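Local structure of putative glycoside hydrolase (Bacteroides thetaiotaomicron VPI-5482, 3HBZ) at residues 156-168 against 173-185. The protein is of unconfirmed function but binds calcium and may take part in carbohydrate metabolism, possibly as a glycoside hydrolase. Residues are numbered along the deposited sequence; the frame is centred on the assembly and turned at random.
With CA (calcium ion), chain B.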
ATOM      1  N   GLY A 156      15.209  -1.092  17.031  1.00 26.15           N
ATOM      2  CA  GLY A 156      14.815   0.208  16.470  1.00 25.58           C
ATOM      3  C   GLY A 156      13.323   0.479  16.630  1.00 25.45           C
ATOM      4  O   GLY A 156      12.752   0.173  17.661  1.00 23.45           O
ATOM      5  N   LYS A 157      12.709   1.100  15.627  1.00 23.76           N
ATOM      6  CA  LYS A 157      11.294   1.473  15.672  1.00 22.57           C
ATOM      7  C   LYS A 157      10.504   0.368  15.045  1.00 23.63           C
ATOM      8  O   LYS A 157      11.111  -0.607  14.555  1.00 23.15           O
ATOM      9  CB  LYS A 157      11.077   2.777  14.943  1.00 22.96           C
ATOM     10  CG  LYS A 157      12.029   3.894  15.512  1.00 26.47           C
ATOM     11  CD  LYS A 157      11.948   5.168  14.701  1.00 30.47           C
ATOM     12  CE  LYS A 157      12.770   6.307  15.360  1.00 37.51           C
ATOM     13  NZ  LYS A 157      12.868   7.447  14.422  1.00 40.71           N
ATOM     14  N   CYS A 158       9.177   0.501  15.095  1.00 24.22           N
ATOM     15  CA  CYS A 158       8.295  -0.485  14.462  1.00 25.76           C
ATOM     16  C   CYS A 158       7.021   0.134  13.905  1.00 25.40           C
ATOM     17  O   CYS A 158       6.777   1.332  14.043  1.00 26.79           O
ATOM     18  CB  CYS A 158       7.935  -1.585  15.443  1.00 25.45           C
ATOM     19  SG  CYS A 158       6.820  -1.054  16.800  1.00 26.48           S
ATOM     20  N   LEU A 159       6.255  -0.727  13.235  1.00 26.48           N
ATOM     21  CA  LEU A 159       4.983  -0.421  12.666  1.00 25.37           C
ATOM     22  C   LEU A 159       3.948  -0.526  13.776  1.00 26.17           C
ATOM     23  O   LEU A 159       3.957  -1.484  14.555  1.00 23.60           O
ATOM     24  CB  LEU A 159       4.650  -1.458  11.569  1.00 25.96           C
ATOM     25  CG  LEU A 159       3.269  -1.383  10.917  1.00 23.85           C
ATOM     26  CD1 LEU A 159       3.109  -0.025  10.224  1.00 22.48           C
ATOM     27  CD2 LEU A 159       3.103  -2.629   9.945  1.00 19.83           C
ATOM     28  N   SER A 160       3.065   0.477  13.845  1.00 23.36           N
ATOM     29  CA  SER A 160       1.947   0.470  14.750  1.00 22.96           C
ATOM     30  C   SER A 160       0.639   0.704  14.013  1.00 23.76           C
ATOM     31  O   SER A 160       0.468   1.684  13.285  1.00 23.76           O
ATOM     32  CB  SER A 160       2.147   1.580  15.808  1.00 25.89           C
ATOM     33  OG  SER A 160       1.092   1.535  16.746  1.00 26.46           O
ATOM     34  N   LEU A 161      -0.302  -0.194  14.238  1.00 23.73           N
ATOM     35  CA  LEU A 161      -1.583  -0.170  13.579  1.00 25.91           C
ATOM     36  C   LEU A 161      -2.660  -0.116  14.670  1.00 26.56           C
ATOM     37  O   LEU A 161      -2.699  -0.970  15.563  1.00 24.91           O
ATOM     38  CB  LEU A 161      -1.747  -1.442  12.741  1.00 24.89           C
ATOM     39  CG  LEU A 161      -0.647  -1.616  11.680  1.00 28.09           C
ATOM     40  CD1 LEU A 161      -0.906  -2.908  10.870  1.00 27.42           C
ATOM     41  CD2 LEU A 161      -0.518  -0.438  10.715  1.00 22.70           C
ATOM     42  N   VAL A 162      -3.471   0.932  14.630  1.00 26.04           N
ATOM     43  CA  VAL A 162      -4.479   1.170  15.658  1.00 26.90           C
ATOM     44  C   VAL A 162      -5.824   1.483  14.983  1.00 24.87           C
ATOM     45  O   VAL A 162      -5.907   2.381  14.223  1.00 26.87           O
ATOM     46  CB  VAL A 162      -4.097   2.311  16.606  1.00 26.30           C
ATOM     47  CG1 VAL A 162      -5.231   2.603  17.636  1.00 22.51           C
ATOM     48  CG2 VAL A 162      -2.803   2.004  17.372  1.00 22.87           C
ATOM     49  N   THR A 163      -6.857   0.722  15.305  1.00 25.40           N
ATOM     50  CA  THR A 163      -8.220   0.931  14.802  1.00 24.21           C
ATOM     51  C   THR A 163      -8.792   2.191  15.430  1.00 23.02           C
ATOM     52  O   THR A 163      -8.808   2.341  16.644  1.00 23.42           O
ATOM     53  CB  THR A 163      -9.104  -0.284  15.112  1.00 23.67           C
ATOM     54  OG1 THR A 163      -8.533  -1.435  14.454  1.00 22.44           O
ATOM     55  CG2 THR A 163     -10.589  -0.096  14.621  1.00 21.94           C
ATOM     56  N   ARG A 164      -9.203   3.117  14.575  1.00 23.62           N
ATOM     57  CA  ARG A 164      -9.607   4.449  14.994  1.00 24.23           C
ATOM     58  C   ARG A 164     -11.078   4.679  14.711  1.00 24.19           C
ATOM     59  O   ARG A 164     -11.628   4.129  13.733  1.00 22.19           O
ATOM     60  CB  ARG A 164      -8.865   5.476  14.167  1.00 21.73           C
ATOM     61  CG  ARG A 164      -7.379   5.413  14.341  1.00 29.37           C
ATOM     62  CD  ARG A 164      -6.939   5.715  15.752  1.00 34.02           C
ATOM     63  NE  ARG A 164      -5.526   5.971  15.652  1.00 34.35           N
ATOM     64  CZ  ARG A 164      -4.811   6.810  16.392  1.00 29.32           C
ATOM     65  NH1 ARG A 164      -5.328   7.515  17.403  1.00 26.87           N
ATOM     66  NH2 ARG A 164      -3.531   6.924  16.092  1.00 25.54           N
ATOM     67  N   SER A 165     -11.701   5.540  15.506  1.00 25.01           N
ATOM     68  CA  SER A 165     -12.987   6.117  15.111  1.00 24.63           C
ATOM     69  C   SER A 165     -12.798   7.057  13.917  1.00 24.70           C
ATOM     70  O   SER A 165     -11.805   7.813  13.845  1.00 22.96           O
ATOM     71  CB  SER A 165     -13.588   6.944  16.256  1.00 27.34           C
ATOM     72  OG  SER A 165     -14.744   7.593  15.767  1.00 23.52           O
ATOM     73  N   THR A 166     -13.757   7.039  12.990  1.00 21.91           N
ATOM     74  CA  THR A 166     -13.771   7.976  11.859  1.00 22.70           C
ATOM     75  C   THR A 166     -14.664   9.187  12.137  1.00 23.01           C
ATOM     76  O   THR A 166     -14.913  10.005  11.236  1.00 21.79           O
ATOM     77  CB  THR A 166     -14.321   7.303  10.628  1.00 23.60           C
ATOM     78  OG1 THR A 166     -15.621   6.800  10.955  1.00 23.20           O
ATOM     79  CG2 THR A 166     -13.432   6.185  10.190  1.00 23.54           C
ATOM     80  N   GLY A 167     -15.191   9.280  13.363  1.00 23.23           N
ATOM     81  CA  GLY A 167     -15.981  10.441  13.777  1.00 25.49           C
ATOM     82  C   GLY A 167     -17.343  10.525  13.068  1.00 26.82           C
ATOM     83  O   GLY A 167     -17.772   9.606  12.363  1.00 27.28           O
ATOM     84  N   PHE A 168     -17.979  11.670  13.197  1.00 23.70           N
ATOM     85  CA  PHE A 168     -19.318  11.856  12.652  1.00 24.60           C
ATOM     86  C   PHE A 168     -19.366  11.645  11.132  1.00 25.26           C
ATOM     87  O   PHE A 168     -20.310  11.022  10.596  1.00 23.88           O
ATOM     88  CB  PHE A 168     -19.848  13.244  13.018  1.00 24.20           C
ATOM     89  CG  PHE A 168     -21.247  13.521  12.479  1.00 22.11           C
ATOM     90  CD1 PHE A 168     -22.338  12.792  12.942  1.00 26.25           C
ATOM     91  CD2 PHE A 168     -21.457  14.485  11.499  1.00 23.94           C
ATOM     92  CE1 PHE A 168     -23.607  13.009  12.426  1.00 31.75           C
ATOM     93  CE2 PHE A 168     -22.710  14.741  11.002  1.00 28.93           C
ATOM     94  CZ  PHE A 168     -23.806  14.001  11.458  1.00 33.83           C
HETATM   95  N   MSE A 173     -21.130   8.120   6.356  1.00 25.80           N
HETATM   96  CA  MSE A 173     -20.812   7.390   5.125  1.00 24.63           C
HETATM   97  C   MSE A 173     -20.963   5.876   5.333  1.00 27.45           C
HETATM   98  O   MSE A 173     -20.644   5.082   4.434  1.00 29.53           O
HETATM   99  CB  MSE A 173     -19.373   7.691   4.642  1.00 21.22           C
HETATM  100  CG  MSE A 173     -19.104   9.148   4.279  1.00 26.59           C
HETATM  101 SE   MSE A 173     -20.281   9.804   2.908  0.75 21.95          SE
HETATM  102  CE  MSE A 173     -19.609   8.714   1.471  1.00 33.19           C
ATOM    103  N   GLY A 174     -21.394   5.449   6.514  1.00 25.55           N
ATOM    104  CA  GLY A 174     -21.510   4.014   6.782  1.00 22.82           C
ATOM    105  C   GLY A 174     -20.160   3.387   7.040  1.00 24.48           C
ATOM    106  O   GLY A 174     -20.026   2.185   6.898  1.00 21.31           O
HETATM  107  N   MSE A 175     -19.152   4.215   7.375  1.00 21.29           N
HETATM  108  CA  MSE A 175     -17.784   3.768   7.635  1.00 25.17           C
HETATM  109  C   MSE A 175     -17.300   4.230   9.032  1.00 24.41           C
HETATM  110  O   MSE A 175     -16.429   5.068   9.128  1.00 23.17           O
HETATM  111  CB  MSE A 175     -16.907   4.336   6.521  1.00 24.04           C
HETATM  112  CG  MSE A 175     -17.289   3.832   5.125  1.00 29.79           C
HETATM  113 SE   MSE A 175     -16.253   4.692   3.711  0.75 21.82          SE
HETATM  114  CE  MSE A 175     -14.457   4.162   4.305  1.00 23.89           C
ATOM    115  N   PRO A 176     -17.874   3.673  10.114  1.00 24.13           N
ATOM    116  CA  PRO A 176     -17.683   4.254  11.468  1.00 25.76           C
ATOM    117  C   PRO A 176     -16.327   4.023  12.131  1.00 24.98           C
ATOM    118  O   PRO A 176     -15.987   4.740  13.075  1.00 25.29           O
ATOM    119  CB  PRO A 176     -18.808   3.630  12.292  1.00 25.53           C
ATOM    120  CG  PRO A 176     -19.128   2.290  11.550  1.00 26.30           C
ATOM    121  CD  PRO A 176     -18.788   2.515  10.105  1.00 27.28           C
ATOM    122  N   ILE A 177     -15.525   3.114  11.617  1.00 26.29           N
ATOM    123  CA  ILE A 177     -14.189   2.866  12.158  1.00 25.03           C
ATOM    124  C   ILE A 177     -13.222   2.658  11.007  1.00 25.58           C
ATOM    125  O   ILE A 177     -13.649   2.442   9.865  1.00 26.91           O
ATOM    126  CB  ILE A 177     -14.144   1.631  13.091  1.00 25.59           C
ATOM    127  CG1 ILE A 177     -14.464   0.365  12.308  1.00 26.51           C
ATOM    128  CG2 ILE A 177     -15.092   1.804  14.375  1.00 19.34           C
ATOM    129  CD1 ILE A 177     -14.221  -0.965  13.110  1.00 24.57           C
ATOM    130  N   ALA A 178     -11.925   2.783  11.301  1.00 25.08           N
ATOM    131  CA  ALA A 178     -10.865   2.590  10.338  1.00 24.01           C
ATOM    132  C   ALA A 178      -9.780   1.706  10.948  1.00 25.83           C
ATOM    133  O   ALA A 178      -9.092   2.111  11.897  1.00 26.47           O
ATOM    134  CB  ALA A 178     -10.238   3.998   9.946  1.00 18.77           C
ATOM    135  N   ALA A 179      -9.609   0.510  10.417  1.00 22.81           N
ATOM    136  CA  ALA A 179      -8.564  -0.358  10.877  1.00 22.63           C
ATOM    137  C   ALA A 179      -7.229   0.199  10.486  1.00 25.05           C
ATOM    138  O   ALA A 179      -7.102   0.782   9.435  1.00 24.50           O
ATOM    139  CB  ALA A 179      -8.699  -1.813  10.272  1.00 21.35           C
ATOM    140  N   GLY A 180      -6.217  -0.003  11.313  1.00 24.53           N
ATOM    141  CA  GLY A 180      -4.857   0.305  10.878  1.00 24.93           C
ATOM    142  C   GLY A 180      -4.408  -0.822   9.965  1.00 23.88           C
ATOM    143  O   GLY A 180      -4.473  -2.016  10.335  1.00 24.88           O
ATOM    144  N   ASN A 181      -3.920  -0.465   8.803  1.00 24.50           N
ATOM    145  CA  ASN A 181      -3.336  -1.429   7.892  1.00 23.66           C
ATOM    146  C   ASN A 181      -2.023  -0.980   7.234  1.00 26.54           C
ATOM    147  O   ASN A 181      -1.614   0.194   7.263  1.00 29.24           O
ATOM    148  CB  ASN A 181      -4.364  -1.841   6.820  1.00 23.32           C
ATOM    149  CG  ASN A 181      -4.839  -0.671   6.003  1.00 27.61           C
ATOM    150  OD1 ASN A 181      -4.455   0.485   6.236  1.00 29.71           O
ATOM    151  ND2 ASN A 181      -5.661  -0.960   5.033  1.00 26.19           N
ATOM    152  N   LEU A 182      -1.351  -1.957   6.644  1.00 26.86           N
ATOM    153  CA  LEU A 182      -0.185  -1.687   5.845  1.00 24.96           C
ATOM    154  C   LEU A 182      -0.110  -2.825   4.871  1.00 25.03           C
ATOM    155  O   LEU A 182      -0.290  -3.996   5.268  1.00 26.32           O
ATOM    156  CB  LEU A 182       1.103  -1.635   6.670  1.00 24.37           C
ATOM    157  CG  LEU A 182       2.316  -1.012   5.983  1.00 25.27           C
ATOM    158  CD1 LEU A 182       2.157   0.539   6.075  1.00 25.56           C
ATOM    159  CD2 LEU A 182       3.686  -1.515   6.615  1.00 20.60           C
ATOM    160  N   PHE A 183       0.195  -2.505   3.618  1.00 23.40           N
ATOM    161  CA  PHE A 183       0.312  -3.540   2.624  1.00 27.28           C
ATOM    162  C   PHE A 183       1.205  -3.199   1.441  1.00 25.00           C
ATOM    163  O   PHE A 183       1.463  -2.050   1.143  1.00 23.64           O
ATOM    164  CB  PHE A 183      -1.098  -3.932   2.119  1.00 25.30           C
ATOM    165  CG  PHE A 183      -1.915  -2.757   1.579  1.00 26.30           C
ATOM    166  CD1 PHE A 183      -2.646  -1.931   2.423  1.00 22.99           C
ATOM    167  CD2 PHE A 183      -1.940  -2.483   0.246  1.00 23.46           C
ATOM    168  CE1 PHE A 183      -3.381  -0.891   1.950  1.00 25.68           C
ATOM    169  CE2 PHE A 183      -2.667  -1.433  -0.242  1.00 26.76           C
ATOM    170  CZ  PHE A 183      -3.404  -0.631   0.607  1.00 25.34           C
ATOM    171  N   ILE A 184       1.639  -4.239   0.756  1.00 24.57           N
ATOM    172  CA  ILE A 184       2.327  -4.102  -0.506  1.00 23.88           C
ATOM    173  C   ILE A 184       1.295  -3.875  -1.609  1.00 24.50           C
ATOM    174  O   ILE A 184       0.379  -4.661  -1.804  1.00 25.01           O
ATOM    175  CB  ILE A 184       3.196  -5.299  -0.821  1.00 23.45           C
ATOM    176  CG1 ILE A 184       4.375  -5.368   0.168  1.00 23.46           C
ATOM    177  CG2 ILE A 184       3.733  -5.242  -2.359  1.00 22.63           C
ATOM    178  CD1 ILE A 184       5.199  -6.650  -0.008  1.00 26.29           C
ATOM    179  N   GLY A 185       1.472  -2.807  -2.364  1.00 25.32           N
ATOM    180  CA  GLY A 185       0.432  -2.404  -3.336  1.00 24.69           C
ATOM    181  C   GLY A 185       0.265  -0.887  -3.353  1.00 28.20           C
ATOM    182  O   GLY A 185       1.223  -0.130  -3.126  1.00 24.38           O
TER
HETATM  183 CA    CA B   1      12.509  -2.240  13.777  1.00 35.78          CA
HETATM  184  O   HOH W   1     -17.583   6.931  13.456  1.00 23.09           O
HETATM  185  O   HOH W   2      14.100  -3.951  13.373  1.00 22.13           O
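Arg164 and Ala178 form an antiparallel hydrogen-bonded pair between two neighbouring beta strands, 158-165 and 177-183, which are connected by helix 167-172. Arg164 N donates a hydrogen bond to Ala178 O at 2.9 Å, and Ala178 N returns one to Arg164 O at 2.8 Å.

Thr166 pins the strands nearer the helix. Its CB already sits 3.4 Å from Met175 O. From there chi1 of 56° sets OG1 between the backbone N and the carbonyl carbon, where the hydroxyl donates to Met175 O at 2.6 Å. The other branch, CG2, lies anti to the carbonyl carbon and rests 3.6 Å from Ile177 C, then against the methyl of Ala178. Thr166 N donates to Pro176 O at 3.2 Å, nearly straight at the hydrogen (174°) but coming from above the carbonyl plane. A water donates to both Pro176 O and Gly167 O and so bridges the two segments.

In the other direction from the Arg164-Ala178 pair no backbone hydrogen bond joins the two segments; strands 158-162 and 181-183 diverge, their short axes at 131°, and side chains make the contact. Leu161 packs CB and CD1 against Gly180 O, while CD2 reaches Asn181 O. Farther on, Leu159 CD2 meets Leu182 CD2 at 3.6 Å, the two side chains crossing at a slant inside the protein, where Phe312 also touches Leu159 and Trp126 touches Leu182. Just before strand 158-165, in a site shared with Asn101, Glu103, Thr155, Asp332 and a water, Lys157 O binds the calcium ion at 2.3 Å.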